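Beta-ketoacyl-[acyl-carrier-protein] synthase FabY (Pseudomonas aeruginosa, PDB 4CW4) catalyses the condensation of acetyl-CoA with malonyl-ACP to give acetoacetyl-ACP, the primer that starts fatty acid biosynthesis. Local coordinates at residues E323-S326 and A330-T333; T166-G171 and V346-A351; K416-A421 and S459-D464. All blocks are in the same frame, centred on the assembly; numbering follows the deposited sequence. Where two conformers were deposited one is given.

Contact 1 of 3, residues E323-S326 and A330-T333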
loop_
_atom_site.group_PDB
_atom_site.type_symbol
_atom_site.label_atom_id
_atom_site.label_comp_id
_atom_site.label_asym_id
_atom_site.label_seq_id
_atom_site.Cartn_x
_atom_site.Cartn_y
_atom_site.Cartn_z
ATOM N N GLU A 323 12.601 16.166 -5.664
ATOM C CA GLU A 323 11.907 17.183 -6.442
ATOM C C GLU A 323 10.400 17.155 -6.236
ATOM O O GLU A 323 9.769 18.206 -6.183
ATOM C CB GLU A 323 12.249 17.109 -7.927
ATOM C CG GLU A 323 11.634 18.285 -8.686
ATOM C CD GLU A 323 11.917 18.327 -10.169
ATOM O OE1 GLU A 323 12.742 17.546 -10.677
ATOM O OE2 GLU A 323 11.301 19.185 -10.837
ATOM N N GLY A 324 9.827 15.961 -6.116
ATOM C CA GLY A 324 8.383 15.821 -5.911
ATOM C C GLY A 324 7.902 16.481 -4.619
ATOM O O GLY A 324 6.892 17.187 -4.599
ATOM N N TYR A 325 8.622 16.245 -3.527
ATOM C CA TYR A 325 8.290 16.904 -2.274
ATOM C C TYR A 325 8.602 18.403 -2.282
ATOM O O TYR A 325 7.847 19.199 -1.736
ATOM C CB TYR A 325 8.959 16.217 -1.090
ATOM C CG TYR A 325 8.308 14.918 -0.670
ATOM C CD1 TYR A 325 7.084 14.909 -0.030
ATOM C CD2 TYR A 325 8.925 13.707 -0.908
ATOM C CE1 TYR A 325 6.488 13.720 0.370
ATOM C CE2 TYR A 325 8.350 12.514 -0.501
ATOM C CZ TYR A 325 7.123 12.527 0.123
ATOM O OH TYR A 325 6.526 11.353 0.512
ATOM N N SER A 326 9.714 18.777 -2.907
ATOM C CA SER A 326 10.067 20.181 -3.046
ATOM C C SER A 326 8.974 20.935 -3.803
ATOM O O SER A 326 8.605 22.045 -3.433
ATOM C CB SER A 326 11.408 20.327 -3.764
ATOM O OG SER A 326 12.460 19.765 -3.004
ATOM N N ALA A 330 7.355 21.201 0.610
ATOM C CA ALA A 330 7.355 20.410 1.849
ATOM C C ALA A 330 8.702 20.275 2.526
ATOM O O ALA A 330 8.749 19.978 3.724
ATOM C CB ALA A 330 6.794 19.026 1.573
ATOM N N LEU A 331 9.796 20.430 1.772
ATOM C CA LEU A 331 11.137 20.139 2.293
ATOM C C LEU A 331 11.902 21.386 2.668
ATOM O O LEU A 331 11.685 22.447 2.095
ATOM C CB LEU A 331 11.972 19.373 1.273
ATOM C CG LEU A 331 11.372 18.061 0.749
ATOM C CD1 LEU A 331 12.347 17.418 -0.225
ATOM C CD2 LEU A 331 11.005 17.105 1.889
ATOM N N ALA A 332 12.815 21.236 3.627
ATOM C CA ALA A 332 13.758 22.300 3.965
ATOM C C ALA A 332 14.772 22.451 2.839
ATOM O O ALA A 332 15.529 21.530 2.552
ATOM C CB ALA A 332 14.481 21.964 5.245
ATOM N N THR A 333 14.802 23.628 2.223
ATOM C CA THR A 333 15.767 23.908 1.161
ATOM C C THR A 333 16.985 24.644 1.717
ATOM O O THR A 333 16.951 25.185 2.820
ATOM C CB THR A 333 15.150 24.813 0.100
ATOM O OG1 THR A 333 14.912 26.104 0.664
ATOM C CG2 THR A 333 13.842 24.226 -0.442
#
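Leu331 grips Tyr325 mainly by its CB. With CG of Leu331 turned away from its own carbonyl carbon (chi1 -56°) and the branch extended beyond, the branch point of the isobutyl group comes up against the tyrosine methylene. Tyr325 CB lies 3.6 Å from Leu331 CG and 3.7 Å from each of Leu331 CD1 and CD2, beside the fork and not in its opening. Tyr325 departs in the same sense (chi1 -76°), which carries its ring beyond the leucine, where Leu331 CD2 and the methyl of Ala330 approach it obliquely. Ala330 CB comes to 4.4 Å from Tyr325 CD1, and the same methyl packs 3.5 Å from Tyr325 O. That carbonyl is tied down by the backbone: Ala330 N donates to Tyr325 O at 3.1 Å. The bond reaches back five residues and closes the turn by which the chain leaves helix 319-327, in the N-terminal half of the ketosynthase fold, and heads for helix 334-341, whose N-cap is Thr333. The turn borders the active site: the Tyr325 side chain is about 5 Å from that of Cys286, the probable active-site cysteine, and Leu331 about 7 Å from His477, a predicted active-site residue. The tyrosine ring itself stands edge-to-face with Phe361 and touches Phe260 of the second subunit. Two residues earlier on the helix, Glu323 makes a salt bridge to Arg245 of the second subunit and accepts through OE2 from Val251 N of the second subunit. On the other side of Tyr325 in sequence, Ser326, in one of its two deposited conformers, lays OG 3.6 Å from Leu331 CD1 while that oxygen is hydrogen-bonded to Ile322 O, a turn back in the same helix.

Contact 2 of 3, residues T166-G171 and V346-A351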
loop_
_atom_site.group_PDB
_atom_site.type_symbol
_atom_site.label_atom_id
_atom_site.label_comp_id
_atom_site.label_asym_id
_atom_site.label_seq_id
_atom_site.Cartn_x
_atom_site.Cartn_y
_atom_site.Cartn_z
ATOM N N THR A 166 17.193 22.132 -5.074
ATOM C CA THR A 166 17.133 23.174 -4.047
ATOM C C THR A 166 17.390 22.615 -2.638
ATOM O O THR A 166 17.696 23.362 -1.728
ATOM C CB THR A 166 15.779 23.878 -4.041
ATOM O OG1 THR A 166 14.771 22.920 -3.733
ATOM C CG2 THR A 166 15.504 24.532 -5.407
ATOM N N VAL A 167 17.242 21.303 -2.483
ATOM C CA VAL A 167 17.428 20.589 -1.220
ATOM C C VAL A 167 18.767 19.870 -1.261
ATOM O O VAL A 167 19.086 19.218 -2.258
ATOM C CB VAL A 167 16.275 19.568 -1.042
ATOM C CG1 VAL A 167 16.536 18.593 0.103
ATOM C CG2 VAL A 167 14.965 20.320 -0.838
ATOM N N LYS A 168 19.553 19.989 -0.193
ATOM C CA LYS A 168 20.903 19.421 -0.185
ATOM C C LYS A 168 21.116 18.390 0.920
ATOM O O LYS A 168 22.223 17.886 1.045
ATOM C CB LYS A 168 21.982 20.510 -0.003
ATOM C CG LYS A 168 21.841 21.769 -0.870
ATOM C CD LYS A 168 22.078 21.518 -2.331
ATOM C CE LYS A 168 21.948 22.818 -3.137
ATOM N NZ LYS A 168 22.080 22.540 -4.574
ATOM N N SER A 169 20.087 18.115 1.727
ATOM C CA SER A 169 20.249 17.335 2.951
ATOM C C SER A 169 19.265 16.175 3.065
ATOM O O SER A 169 18.210 16.198 2.469
ATOM C CB SER A 169 20.122 18.251 4.168
ATOM O OG SER A 169 19.030 19.137 4.017
ATOM N N ALA A 170 19.648 15.162 3.830
ATOM C CA ALA A 170 18.823 13.970 4.050
ATOM C C ALA A 170 19.309 13.187 5.253
ATOM O O ALA A 170 20.477 13.308 5.643
ATOM C CB ALA A 170 18.851 13.076 2.832
ATOM N N GLY A 171 18.417 12.373 5.818
ATOM C CA GLY A 171 18.796 11.388 6.825
ATOM C C GLY A 171 19.270 10.119 6.152
ATOM O O GLY A 171 18.483 9.395 5.558
ATOM N N VAL A 346 25.157 27.189 5.255
ATOM C CA VAL A 346 24.207 26.536 6.153
ATOM C C VAL A 346 24.781 25.313 6.855
ATOM O O VAL A 346 25.590 24.596 6.288
ATOM C CB VAL A 346 22.973 26.076 5.334
ATOM C CG1 VAL A 346 22.079 25.108 6.112
ATOM C CG2 VAL A 346 22.199 27.293 4.868
ATOM N N ASP A 347 24.310 25.062 8.076
ATOM C CA ASP A 347 24.618 23.827 8.783
ATOM C C ASP A 347 23.533 22.778 8.481
ATOM O O ASP A 347 22.465 22.760 9.123
ATOM C CB ASP A 347 24.684 24.090 10.283
ATOM C CG ASP A 347 25.089 22.864 11.089
ATOM O OD1 ASP A 347 25.212 21.759 10.505
ATOM O OD2 ASP A 347 25.289 23.026 12.323
ATOM N N PHE A 348 23.787 21.912 7.501
ATOM C CA PHE A 348 22.775 20.958 7.092
ATOM C C PHE A 348 22.514 19.911 8.164
ATOM O O PHE A 348 21.506 19.233 8.104
ATOM C CB PHE A 348 23.132 20.305 5.767
ATOM C CG PHE A 348 23.024 21.238 4.599
ATOM C CD1 PHE A 348 21.792 21.627 4.140
ATOM C CD2 PHE A 348 24.159 21.742 3.974
ATOM C CE1 PHE A 348 21.670 22.504 3.071
ATOM C CE2 PHE A 348 24.045 22.609 2.904
ATOM C CZ PHE A 348 22.786 22.996 2.458
ATOM N N ARG A 349 23.410 19.782 9.139
ATOM C CA ARG A 349 23.141 18.894 10.266
ATOM C C ARG A 349 21.980 19.381 11.112
ATOM O O ARG A 349 21.410 18.603 11.875
ATOM C CB ARG A 349 24.397 18.697 11.115
ATOM C CG ARG A 349 25.465 17.974 10.302
ATOM C CD ARG A 349 26.813 17.770 10.955
ATOM N NE ARG A 349 27.592 16.877 10.081
ATOM C CZ ARG A 349 28.312 17.271 9.038
ATOM N NH1 ARG A 349 28.432 18.564 8.746
ATOM N NH2 ARG A 349 28.948 16.375 8.298
ATOM N N ARG A 350 21.613 20.651 10.952
ATOM C CA ARG A 350 20.479 21.215 11.688
ATOM C C ARG A 350 19.318 21.496 10.730
ATOM O O ARG A 350 18.484 22.366 10.984
ATOM C CB ARG A 350 20.901 22.478 12.429
ATOM C CG ARG A 350 21.938 22.195 13.514
ATOM C CD ARG A 350 22.432 23.460 14.178
ATOM N NE ARG A 350 21.371 24.154 14.890
ATOM C CZ ARG A 350 21.476 25.348 15.453
ATOM N NH1 ARG A 350 22.616 26.021 15.400
ATOM N NH2 ARG A 350 20.419 25.879 16.057
ATOM N N ALA A 351 19.228 20.734 9.642
ATOM C CA ALA A 351 18.144 20.973 8.687
ATOM C C ALA A 351 16.772 20.696 9.301
ATOM O O ALA A 351 15.780 21.308 8.910
ATOM C CB ALA A 351 18.325 20.147 7.439
#
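Strand 169-171, paired antiparallel with strand 91-93 in a small two-stranded sheet, and the residue just before it receive the short 3-10 turn at 348-349, with the Phe348 ring lying against Lys168 and Ser169. Lys168 sits over one face of the ring: its CB is 4.0 Å from the Phe348 centroid, 29° off the normal, a CH-pi contact, and Lys168 CG follows at 3.7 Å from Phe348 CZ. The opposite face is taken by Val346 CG1, so the ring is clamped between a lysine methylene and a valine methyl. The lysine chain bends at chi2 (-69°) and then runs out straight, which draws the ammonium away from the ring to a salt bridge with Asp102 and a hydrogen bond to Leu165 O. In the turn, Arg350 N bonds to Asp347 O and Ala351 N to Phe348 O; this curl brings the CB of Ala351 round to Ser169. Ser169 meets both Phe348 and Ala351 from the strand. With chi1 at 44° its OG lies between its own N and carbonyl carbon, approaching Phe348 CD1 obliquely at 3.7 Å and resting 3.6 Å from Ala351 CB.

Contact 3 of 3, residues K416-A421 and S459-D464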
loop_
_atom_site.group_PDB
_atom_site.type_symbol
_atom_site.label_atom_id
_atom_site.label_comp_id
_atom_site.label_asym_id
_atom_site.label_seq_id
_atom_site.Cartn_x
_atom_site.Cartn_y
_atom_site.Cartn_z
ATOM N N LYS A 416 -8.117 9.923 21.971
ATOM C CA LYS A 416 -8.486 8.524 22.228
ATOM C C LYS A 416 -7.302 7.744 22.799
ATOM O O LYS A 416 -7.469 6.868 23.656
ATOM C CB LYS A 416 -8.993 7.833 20.961
ATOM C CG LYS A 416 -10.321 8.340 20.469
ATOM C CD LYS A 416 -10.768 7.604 19.226
ATOM C CE LYS A 416 -11.175 6.181 19.540
ATOM N NZ LYS A 416 -11.613 5.411 18.352
ATOM N N ALA A 417 -6.097 8.058 22.329
ATOM C CA ALA A 417 -4.905 7.353 22.827
ATOM C C ALA A 417 -4.703 7.618 24.321
ATOM O O ALA A 417 -4.474 6.693 25.111
ATOM C CB ALA A 417 -3.660 7.757 22.026
ATOM N N VAL A 418 -4.773 8.884 24.704
ATOM C CA VAL A 418 -4.624 9.251 26.099
ATOM C C VAL A 418 -5.725 8.600 26.962
ATOM O O VAL A 418 -5.428 8.013 28.006
ATOM C CB VAL A 418 -4.562 10.785 26.269
ATOM C CG1 VAL A 418 -4.481 11.156 27.744
ATOM C CG2 VAL A 418 -3.329 11.343 25.539
ATOM N N ALA A 419 -6.977 8.656 26.512
ATOM C CA ALA A 419 -8.060 8.061 27.278
ATOM C C ALA A 419 -7.808 6.566 27.462
ATOM O O ALA A 419 -8.066 6.012 28.543
ATOM C CB ALA A 419 -9.399 8.283 26.588
ATOM N N SER A 420 -7.313 5.902 26.419
ATOM C CA SER A 420 -7.109 4.460 26.494
ATOM C C SER A 420 -6.026 4.138 27.525
ATOM O O SER A 420 -6.145 3.164 28.276
ATOM C CB SER A 420 -6.771 3.862 25.131
ATOM O OG SER A 420 -5.461 4.191 24.718
ATOM N N ALA A 421 -4.987 4.980 27.574
ATOM C CA ALA A 421 -3.918 4.784 28.531
ATOM C C ALA A 421 -4.425 5.005 29.961
ATOM O O ALA A 421 -4.041 4.288 30.876
ATOM C CB ALA A 421 -2.731 5.701 28.218
ATOM N N SER A 459 -4.697 19.635 28.427
ATOM C CA SER A 459 -5.583 20.397 29.280
ATOM C C SER A 459 -6.792 19.545 29.654
ATOM O O SER A 459 -7.194 19.496 30.818
ATOM C CB SER A 459 -6.004 21.683 28.575
ATOM O OG SER A 459 -6.860 22.426 29.404
ATOM N N ALA A 460 -7.350 18.851 28.670
ATOM C CA ALA A 460 -8.503 17.995 28.911
ATOM C C ALA A 460 -8.221 16.935 29.974
ATOM O O ALA A 460 -9.092 16.625 30.780
ATOM C CB ALA A 460 -8.973 17.340 27.618
ATOM N N PHE A 461 -7.007 16.387 29.994
ATOM C CA PHE A 461 -6.685 15.296 30.916
ATOM C C PHE A 461 -5.908 15.783 32.147
ATOM O O PHE A 461 -5.448 14.982 32.956
ATOM C CB PHE A 461 -5.940 14.179 30.172
ATOM C CG PHE A 461 -6.828 13.398 29.249
ATOM C CD1 PHE A 461 -7.533 12.300 29.712
ATOM C CD2 PHE A 461 -6.987 13.780 27.924
ATOM C CE1 PHE A 461 -8.368 11.588 28.863
ATOM C CE2 PHE A 461 -7.838 13.073 27.078
ATOM C CZ PHE A 461 -8.522 11.979 27.556
ATOM N N GLY A 462 -5.764 17.094 32.290
ATOM C CA GLY A 462 -5.128 17.655 33.473
ATOM C C GLY A 462 -3.647 17.357 33.556
ATOM O O GLY A 462 -3.113 17.201 34.648
ATOM N N ILE A 463 -2.979 17.305 32.402
ATOM C CA ILE A 463 -1.547 17.083 32.335
ATOM C C ILE A 463 -0.858 18.433 32.240
ATOM O O ILE A 463 -1.317 19.319 31.522
ATOM C CB ILE A 463 -1.174 16.276 31.072
ATOM C CG1 ILE A 463 -2.053 15.022 30.975
ATOM C CG2 ILE A 463 0.294 15.912 31.100
ATOM C CD1 ILE A 463 -1.848 14.199 29.691
ATOM N N ASP A 464 0.247 18.586 32.957
ATOM C CA ASP A 464 1.073 19.779 32.825
ATOM C C ASP A 464 2.512 19.327 32.605
ATOM O O ASP A 464 2.864 18.213 32.965
ATOM C CB ASP A 464 0.949 20.663 34.066
ATOM C CG ASP A 464 1.473 22.073 33.833
ATOM O OD1 ASP A 464 1.597 22.498 32.655
ATOM O OD2 ASP A 464 1.760 22.758 34.832
#
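Phe461, in the last turn of helix 444-461, lays its ring against Val418 and Ala419 on helix 409-425. Its CG points away from its own carbonyl carbon (chi1 -72°), which sends the ring across to the neighbouring helix. Val418 CG1 sits almost squarely over one face, 3.6 Å from the Phe461 centroid and 13° off the normal, a close CH-pi contact. This methyl is the one anti to the valine N (chi1 177°), and it is centred over the ring, 3.6 Å from both Phe461 CG and CD2. The far end of the phenyl reaches further along the helix, where Phe461 CZ lies 3.9 Å from Ala419 CB and 3.8 Å from Ala419 N, the latter approached obliquely. The Phe461 carbonyl is bound by Arg431 NE.

Gly462 then takes a positive phi (69°) and closes a Schellman motif, with its N bonded to Ser459 O at 3.2 Å. The reversal brings Ile463 back toward the first helix: its CD1 is 4.5 Å from Val418 CG1, a looser touch, and the side chain also meets Val430 of helix 427-433. The valine is thus bordered by both the phenyl and the isoleucine tip. Val418, together with Ala417 and Ala421, also rests on Phe534 of strand 532-539, while Ala419 and Phe461 also pack on Tyr628 and Ser613 of the second subunit. Helix 409-425 lies on the strands by Ala417, Ser420 and Ala421, and the end of helix 444-461 packs on its flank, consistent with an outer helical layer of the layered alpha-beta thiolase fold, here in its C-terminal half.

Overall arrangement
Contacts 1 and 2 are neighbours in the N-terminal half of the ketosynthase, their centres 12 Å apart; contact 1 is nested in the long loop that contact 2 closes. They touch directly, Val167 of 166-171 packing on Ser326 and Leu331, so helix 319-327, the turn after it and the small sheet of 91-93 and 169-171 pack together, with contact 1 the nearer to the active-site residues. Contact 3 follows later in the chain, between helices 409-425 and 444-461 of the C-terminal half, with its centre 34 Å from contact 1 and 36 Å from contact 2. Contacts 1 and 3 both meet the second subunit, so the homodimer interface engages both halves of the fold.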